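Local coordinates for protein Dok-7 (Mus musculus, PDB 3ML4) that activates the receptor kinase MuSK as a dimeric cytoplasmic adaptor, inducing its autophosphorylation for neuromuscular synapse formation, and binds phosphoinositides through its PH domain, at residues B[112-122]-B[133-144]; B[157-165]-B[199-207]. One frame throughout, in Å; residues are numbered along the deposited sequence.

Contact 1 (B[112-122]-B[133-144])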
# COMPACT_ATOMS: atom_id res chain seq x y z
N LEU B 112 6.07 3.87 5.95
CA LEU B 112 5.43 2.56 5.77
C LEU B 112 3.94 2.52 6.15
O LEU B 112 3.25 1.54 5.85
CB LEU B 112 6.22 1.45 6.47
CG LEU B 112 7.60 1.12 5.88
CD1 LEU B 112 8.32 0.09 6.75
CD2 LEU B 112 7.52 0.65 4.42
N GLY B 113 3.46 3.58 6.79
CA GLY B 113 2.04 3.71 7.13
C GLY B 113 1.82 3.79 8.62
O GLY B 113 2.10 4.82 9.25
N GLU B 114 1.29 2.71 9.20
CA GLU B 114 1.14 2.63 10.65
C GLU B 114 1.98 1.49 11.20
O GLU B 114 1.58 0.32 11.14
CB GLU B 114 -0.34 2.50 11.04
CG GLU B 114 -1.19 3.73 10.71
CD GLU B 114 -0.83 4.97 11.52
OE1 GLU B 114 -0.33 4.85 12.67
OE2 GLU B 114 -1.05 6.09 11.01
N VAL B 115 3.16 1.84 11.70
CA VAL B 115 4.11 0.87 12.24
C VAL B 115 4.63 1.31 13.60
O VAL B 115 5.35 2.31 13.73
CB VAL B 115 5.24 0.49 11.21
CG1 VAL B 115 5.48 1.60 10.20
CG2 VAL B 115 6.55 0.06 11.89
N HIS B 116 4.22 0.54 14.61
CA HIS B 116 4.41 0.87 16.02
C HIS B 116 4.98 -0.34 16.74
O HIS B 116 4.79 -1.48 16.31
CB HIS B 116 3.06 1.22 16.65
CG HIS B 116 2.35 2.36 15.99
ND1 HIS B 116 2.19 3.59 16.60
CD2 HIS B 116 1.75 2.47 14.78
CE1 HIS B 116 1.53 4.40 15.79
NE2 HIS B 116 1.25 3.74 14.68
N ARG B 117 5.69 -0.10 17.84
CA ARG B 117 6.25 -1.19 18.61
C ARG B 117 6.14 -0.89 20.10
O ARG B 117 6.29 0.25 20.54
CB ARG B 117 7.70 -1.45 18.21
CG ARG B 117 8.73 -0.68 19.01
CD ARG B 117 10.13 -0.84 18.47
NE ARG B 117 10.54 0.39 17.80
CZ ARG B 117 11.06 1.44 18.43
NH1 ARG B 117 11.25 1.39 19.75
NH2 ARG B 117 11.40 2.52 17.75
N PHE B 118 5.86 -1.94 20.88
CA PHE B 118 5.75 -1.82 22.33
C PHE B 118 6.52 -2.95 23.00
O PHE B 118 6.28 -4.13 22.70
CB PHE B 118 4.29 -1.90 22.77
CG PHE B 118 3.38 -0.91 22.08
CD1 PHE B 118 3.03 0.28 22.71
CD2 PHE B 118 2.87 -1.18 20.81
CE1 PHE B 118 2.18 1.19 22.08
CE2 PHE B 118 2.03 -0.27 20.18
CZ PHE B 118 1.68 0.91 20.82
N HIS B 119 7.44 -2.59 23.89
CA HIS B 119 8.16 -3.58 24.71
C HIS B 119 7.20 -4.24 25.69
O HIS B 119 6.61 -3.57 26.55
CB HIS B 119 9.32 -2.92 25.46
CG HIS B 119 10.47 -2.50 24.59
ND1 HIS B 119 11.01 -1.23 24.64
CD2 HIS B 119 11.15 -3.16 23.63
CE1 HIS B 119 11.99 -1.14 23.76
NE2 HIS B 119 12.09 -2.30 23.13
N VAL B 120 7.03 -5.55 25.56
CA VAL B 120 6.11 -6.32 26.40
C VAL B 120 6.75 -7.59 26.99
O VAL B 120 7.84 -8.00 26.59
CB VAL B 120 4.82 -6.74 25.61
CG1 VAL B 120 4.12 -5.52 25.00
CG2 VAL B 120 5.15 -7.78 24.53
N THR B 121 6.06 -8.18 27.96
CA THR B 121 6.41 -9.47 28.53
C THR B 121 5.27 -10.43 28.25
O THR B 121 4.14 -10.20 28.70
CB THR B 121 6.63 -9.38 30.05
OG1 THR B 121 7.43 -8.23 30.36
CG2 THR B 121 7.31 -10.64 30.57
N VAL B 122 5.56 -11.50 27.51
CA VAL B 122 4.54 -12.49 27.15
C VAL B 122 4.32 -13.47 28.30
O VAL B 122 5.25 -14.16 28.73
CB VAL B 122 4.90 -13.26 25.83
CG1 VAL B 122 3.81 -14.27 25.46
CG2 VAL B 122 5.14 -12.28 24.67
N ALA B 133 9.65 -9.41 25.08
CA ALA B 133 9.44 -9.45 23.64
C ALA B 133 8.98 -8.08 23.21
O ALA B 133 8.71 -7.22 24.04
CB ALA B 133 8.39 -10.48 23.30
N THR B 134 8.88 -7.87 21.90
CA THR B 134 8.36 -6.61 21.41
C THR B 134 7.17 -6.84 20.48
O THR B 134 7.27 -7.62 19.53
CB THR B 134 9.47 -5.74 20.76
OG1 THR B 134 8.88 -4.66 20.02
CG2 THR B 134 10.32 -6.56 19.82
N LEU B 135 6.05 -6.20 20.77
CA LEU B 135 4.85 -6.32 19.94
C LEU B 135 4.88 -5.29 18.82
O LEU B 135 5.03 -4.10 19.08
CB LEU B 135 3.57 -6.16 20.77
CG LEU B 135 2.26 -6.38 20.01
CD1 LEU B 135 1.97 -7.86 19.77
CD2 LEU B 135 1.10 -5.72 20.74
N HIS B 136 4.74 -5.76 17.58
CA HIS B 136 4.72 -4.86 16.42
C HIS B 136 3.38 -4.84 15.70
O HIS B 136 2.82 -5.89 15.36
CB HIS B 136 5.81 -5.23 15.42
CG HIS B 136 7.20 -5.11 15.95
ND1 HIS B 136 7.98 -3.99 15.75
CD2 HIS B 136 7.95 -5.96 16.69
CE1 HIS B 136 9.15 -4.15 16.34
NE2 HIS B 136 9.16 -5.34 16.91
N LEU B 137 2.85 -3.64 15.48
CA LEU B 137 1.72 -3.48 14.59
C LEU B 137 2.24 -2.92 13.28
O LEU B 137 2.83 -1.84 13.25
CB LEU B 137 0.65 -2.58 15.20
CG LEU B 137 -0.63 -2.38 14.40
CD1 LEU B 137 -1.86 -2.50 15.29
CD2 LEU B 137 -0.62 -1.03 13.69
N CYS B 138 2.06 -3.68 12.20
CA CYS B 138 2.44 -3.23 10.86
C CYS B 138 1.23 -3.20 9.94
O CYS B 138 0.93 -4.18 9.25
CB CYS B 138 3.54 -4.12 10.28
SG CYS B 138 4.33 -3.42 8.82
N ASN B 139 0.54 -2.06 9.94
CA ASN B 139 -0.70 -1.85 9.19
C ASN B 139 -1.78 -2.91 9.48
O ASN B 139 -2.50 -2.81 10.47
CB ASN B 139 -0.43 -1.70 7.68
CG ASN B 139 0.55 -0.58 7.36
OD1 ASN B 139 0.28 0.59 7.61
ND2 ASN B 139 1.69 -0.94 6.79
N ASP B 140 -1.88 -3.91 8.62
CA ASP B 140 -2.93 -4.92 8.72
C ASP B 140 -2.51 -6.17 9.50
O ASP B 140 -3.33 -7.06 9.74
CB ASP B 140 -3.46 -5.30 7.32
CG ASP B 140 -2.39 -5.20 6.22
OD1 ASP B 140 -2.76 -4.94 5.05
OD2 ASP B 140 -1.19 -5.38 6.53
N ILE B 141 -1.24 -6.22 9.91
CA ILE B 141 -0.70 -7.39 10.62
C ILE B 141 -0.13 -7.09 12.02
O ILE B 141 0.47 -6.04 12.26
CB ILE B 141 0.34 -8.16 9.78
CG1 ILE B 141 1.43 -7.22 9.25
CG2 ILE B 141 -0.35 -8.92 8.66
CD1 ILE B 141 2.64 -7.93 8.64
N LEU B 142 -0.33 -8.04 12.92
CA LEU B 142 0.22 -7.98 14.26
C LEU B 142 1.24 -9.08 14.43
O LEU B 142 1.02 -10.23 14.05
CB LEU B 142 -0.88 -8.12 15.32
CG LEU B 142 -0.48 -7.88 16.78
CD1 LEU B 142 -0.27 -6.39 17.06
CD2 LEU B 142 -1.52 -8.47 17.74
N VAL B 143 2.37 -8.72 15.02
CA VAL B 143 3.50 -9.62 15.16
C VAL B 143 4.11 -9.49 16.55
O VAL B 143 4.15 -8.40 17.12
CB VAL B 143 4.54 -9.37 14.02
CG1 VAL B 143 5.98 -9.53 14.48
CG2 VAL B 143 4.24 -10.26 12.84
N LEU B 144 4.57 -10.61 17.09
CA LEU B 144 5.43 -10.60 18.26
C LEU B 144 6.84 -10.98 17.84
O LEU B 144 7.01 -11.88 17.02
CB LEU B 144 4.89 -11.54 19.35
CG LEU B 144 4.01 -10.88 20.42
CD1 LEU B 144 3.24 -11.91 21.23
CD2 LEU B 144 4.84 -10.00 21.36
O HOH W 1 7.55 -1.55 14.70
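With CG turned beside its own backbone N (chi1 -56°), Asn139 lays its carboxamide against the main chain of Leu112 and Glu114. ND2 donates to Leu112 O at 3.1 Å, the acceptor lying close to the amide plane, and Glu114 N donates to Asn139 OD1 at 2.8 Å, although the place of that oxygen is less sure. A backbone bond from Asn139 N to Glu114 O (2.9 Å) completes the grip, and Gly113, at positive phi, passes the amide without a side chain. An alanine here would probably leave Leu112 O and Glu114 N without their side-chain mates and sit less easily at the positive phi of this type II' turn.

Beyond this clamp, strands 115-122 and 133-138 form an antiparallel hairpin in which His116–Leu137, Phe118–Leu135 and Val120–Ala133 are the hydrogen-bonded pairs. Arg117 runs alongside His136, with Arg117 CB 3.5 Å from His136 ND1. A water hydrogen-bonded to His136 ND1 (2.7 Å) makes a weak bond to His116 O as donor. At the far end, Val120 CG2 reaches Leu144 CD2 at 3.9 Å.

The face bearing His116, Phe118 and Leu137 packs beneath helix 193-203 in the PTB domain, and Ala133, on the same face, meets Met153 of strand 151-157, as does Leu144. The opposite face turns Arg117, His119 and Thr134 to strand 59-71 of the PH domain.

Contact 2 (B[157-165]-B[199-207])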
# COMPACT_ATOMS: atom_id res chain seq x y z
N LYS B 157 -3.46 -11.40 11.45
CA LYS B 157 -4.16 -10.29 10.81
C LYS B 157 -5.00 -9.64 11.90
O LYS B 157 -5.67 -10.35 12.66
CB LYS B 157 -5.11 -10.76 9.71
CG LYS B 157 -4.47 -11.16 8.39
CD LYS B 157 -5.49 -11.04 7.25
CE LYS B 157 -5.56 -12.30 6.39
NZ LYS B 157 -4.26 -12.68 5.77
N LEU B 158 -4.96 -8.31 11.99
CA LEU B 158 -5.84 -7.59 12.91
C LEU B 158 -7.33 -7.88 12.69
O LEU B 158 -8.11 -7.91 13.64
CB LEU B 158 -5.58 -6.08 12.85
CG LEU B 158 -5.00 -5.49 14.14
CD1 LEU B 158 -3.54 -5.87 14.34
CD2 LEU B 158 -5.17 -3.98 14.14
N SER B 159 -7.71 -8.12 11.43
CA SER B 159 -9.10 -8.39 11.07
C SER B 159 -9.60 -9.77 11.55
O SER B 159 -10.79 -10.09 11.45
CB SER B 159 -9.31 -8.22 9.56
OG SER B 159 -8.48 -9.11 8.82
N ASP B 160 -8.68 -10.58 12.07
CA ASP B 160 -9.00 -11.93 12.54
C ASP B 160 -9.04 -12.02 14.07
O ASP B 160 -9.24 -13.10 14.63
CB ASP B 160 -8.01 -12.93 11.95
CG ASP B 160 -8.09 -13.01 10.44
OD1 ASP B 160 -9.10 -12.57 9.86
OD2 ASP B 160 -7.13 -13.53 9.82
N LEU B 161 -8.86 -10.89 14.73
CA LEU B 161 -8.97 -10.80 16.19
C LEU B 161 -10.43 -10.60 16.61
O LEU B 161 -11.09 -9.68 16.13
CB LEU B 161 -8.12 -9.64 16.70
CG LEU B 161 -6.70 -9.85 17.23
CD1 LEU B 161 -5.96 -11.01 16.58
CD2 LEU B 161 -5.94 -8.55 17.06
N ARG B 162 -10.92 -11.45 17.50
CA ARG B 162 -12.29 -11.33 18.03
C ARG B 162 -12.39 -10.15 18.97
O ARG B 162 -13.28 -9.30 18.83
CB ARG B 162 -12.72 -12.58 18.80
CG ARG B 162 -12.60 -13.89 18.07
CD ARG B 162 -13.62 -14.90 18.60
NE ARG B 162 -13.30 -16.27 18.18
CZ ARG B 162 -14.18 -17.27 18.16
NH1 ARG B 162 -15.44 -17.07 18.51
NH2 ARG B 162 -13.79 -18.48 17.77
N ARG B 163 -11.48 -10.11 19.93
CA ARG B 163 -11.54 -9.21 21.06
C ARG B 163 -10.14 -8.77 21.44
O ARG B 163 -9.16 -9.43 21.09
CB ARG B 163 -12.19 -9.92 22.25
CG ARG B 163 -13.71 -9.82 22.32
CD ARG B 163 -14.40 -11.18 22.43
NE ARG B 163 -13.81 -12.04 23.45
CZ ARG B 163 -14.42 -12.39 24.59
NH1 ARG B 163 -15.64 -11.96 24.86
NH2 ARG B 163 -13.79 -13.18 25.46
N TYR B 164 -10.07 -7.64 22.14
CA TYR B 164 -8.82 -7.14 22.70
C TYR B 164 -9.16 -6.04 23.69
O TYR B 164 -10.24 -5.47 23.63
CB TYR B 164 -7.88 -6.61 21.61
CG TYR B 164 -8.48 -5.49 20.79
CD1 TYR B 164 -8.51 -4.19 21.28
CD2 TYR B 164 -9.01 -5.74 19.52
CE1 TYR B 164 -9.07 -3.17 20.54
CE2 TYR B 164 -9.56 -4.71 18.77
CZ TYR B 164 -9.59 -3.43 19.28
OH TYR B 164 -10.14 -2.41 18.54
N GLY B 165 -8.23 -5.74 24.59
CA GLY B 165 -8.43 -4.64 25.52
C GLY B 165 -7.31 -4.43 26.52
O GLY B 165 -6.57 -5.37 26.85
N LEU B 199 -4.81 2.32 19.71
CA LEU B 199 -4.22 2.08 18.40
C LEU B 199 -5.05 1.05 17.64
O LEU B 199 -5.40 1.24 16.48
CB LEU B 199 -2.79 1.59 18.55
CG LEU B 199 -1.87 1.77 17.34
CD1 LEU B 199 -1.23 3.13 17.42
CD2 LEU B 199 -0.81 0.68 17.33
N PHE B 200 -5.37 -0.04 18.34
CA PHE B 200 -6.22 -1.11 17.81
C PHE B 200 -7.60 -0.59 17.41
O PHE B 200 -8.08 -0.87 16.31
CB PHE B 200 -6.35 -2.23 18.85
CG PHE B 200 -5.26 -3.27 18.78
CD1 PHE B 200 -3.92 -2.92 18.56
CD2 PHE B 200 -5.57 -4.61 18.98
CE1 PHE B 200 -2.92 -3.89 18.50
CE2 PHE B 200 -4.57 -5.59 18.92
CZ PHE B 200 -3.25 -5.23 18.69
N ASP B 201 -8.23 0.18 18.29
CA ASP B 201 -9.54 0.78 18.03
C ASP B 201 -9.56 1.63 16.77
O ASP B 201 -10.53 1.61 16.00
CB ASP B 201 -9.99 1.64 19.22
CG ASP B 201 -10.35 0.81 20.45
OD1 ASP B 201 -10.61 -0.40 20.31
OD2 ASP B 201 -10.38 1.39 21.55
N CYS B 202 -8.48 2.38 16.57
CA CYS B 202 -8.37 3.27 15.44
C CYS B 202 -8.20 2.50 14.14
O CYS B 202 -8.97 2.72 13.20
CB CYS B 202 -7.23 4.26 15.65
SG CYS B 202 -7.59 5.55 16.86
N ILE B 203 -7.22 1.60 14.09
CA ILE B 203 -6.89 0.89 12.84
C ILE B 203 -8.07 0.06 12.30
O ILE B 203 -8.41 0.17 11.12
CB ILE B 203 -5.58 0.03 12.96
CG1 ILE B 203 -4.33 0.87 12.63
CG2 ILE B 203 -5.57 -1.11 11.95
CD1 ILE B 203 -4.00 1.98 13.61
N VAL B 204 -8.70 -0.73 13.17
CA VAL B 204 -9.81 -1.60 12.75
C VAL B 204 -11.03 -0.82 12.26
O VAL B 204 -11.91 -1.37 11.61
CB VAL B 204 -10.21 -2.64 13.85
CG1 VAL B 204 -9.01 -3.48 14.25
CG2 VAL B 204 -10.85 -1.96 15.06
N ARG B 205 -11.05 0.47 12.57
CA ARG B 205 -12.10 1.37 12.08
C ARG B 205 -11.60 2.28 10.96
O ARG B 205 -12.31 3.18 10.52
CB ARG B 205 -12.68 2.19 13.24
CG ARG B 205 -13.44 1.35 14.24
CD ARG B 205 -13.80 2.12 15.50
NE ARG B 205 -14.69 1.30 16.31
CZ ARG B 205 -14.29 0.39 17.20
NH1 ARG B 205 -12.99 0.19 17.42
NH2 ARG B 205 -15.19 -0.31 17.87
N GLY B 206 -10.36 2.05 10.52
CA GLY B 206 -9.79 2.76 9.37
C GLY B 206 -9.20 4.12 9.68
O GLY B 206 -8.78 4.85 8.77
N ILE B 207 -9.16 4.47 10.96
CA ILE B 207 -8.57 5.73 11.39
C ILE B 207 -7.10 5.50 11.73
O ILE B 207 -6.74 4.51 12.37
CB ILE B 207 -9.30 6.32 12.62
CG1 ILE B 207 -10.83 6.29 12.43
CG2 ILE B 207 -8.83 7.76 12.89
CD1 ILE B 207 -11.64 6.36 13.72
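Tyr164 and Phe200 meet as a T-shaped (edge-to-face) pair, the edge of the phenylalanine ring directed at the face of the tyrosine. Their planes are turned 75° apart and their centroids lie 5.0 Å from each other. Phe200 CD2 stands over the tyrosine ring nearer its rim, 3.5 Å from Tyr164 CG, and Phe200 CB adds a CH-pi contact over the ring, 3.7 Å from its centroid. The tyrosine CG lies between its backbone N and carbonyl carbon (chi1 59°), which sends the ring from the strand across to the helix. There the phenol OH of Tyr164 donates to Asp201 OD1 at 2.7 Å, meeting the anti lone pair of that oxygen, the one away from the other carboxylate oxygen. The same oxygen also bonds a polar side chain of the bound MuSK peptide, so the hydroxyl is likely to hold in place a carboxylate that takes part in peptide recognition.

Around this pair the contact is apolar. The Leu161 side chain crosses that of Phe200 at about a right angle, its CD2 3.8 Å from Phe200 CE2. Leu158 lies across two residues of the next helical turn, its CD2 meeting Ile203 CG2 at 3.6 Å and Val204 CG1 at 3.9 Å. Close to the phenol oxygen, Arg205 turns its guanidinium edge back on the helix, NH1 donating to Asp201 O. A Schellman motif with Gly206 as its C-prime residue then ends the helix.

Strand 161-167 is the outermost of its sheet within the chain, and the peptide adds to it antiparallel at Arg163 and Tyr164, as in the peptide groove of PTB domains. Helix 193-203 flanks that groove, and Phe200 reaches inward to Phe171 of strand 170-175 and to Leu137 and Leu142 of strands 133-138 and 141-146.

How the contacts relate
Leaving the last helix of the PH domain, the chain enters strand 115-122, and contact 1 closes the ten-residue connection to strand 133-138. Only after that contact is complete does contact 2 open: the 33 residues between its segments carry strands 170-175 and 184-189 and the start of helix 193-203, whose last turns come back against strand 161-167. The two loops thus follow in series, neither nested nor crossed. They are nevertheless joined in space, the centres of contact 1 and contact 2 lying about 13 Å apart. Asp140 O and Leu158 N form a probable hydrogen bond, Leu142 packs on both Leu158 and Phe200, and His116 meets Leu199. Together they tie the central hairpin, the peptide-binding edge strand and the C-terminal helix into one PTB domain.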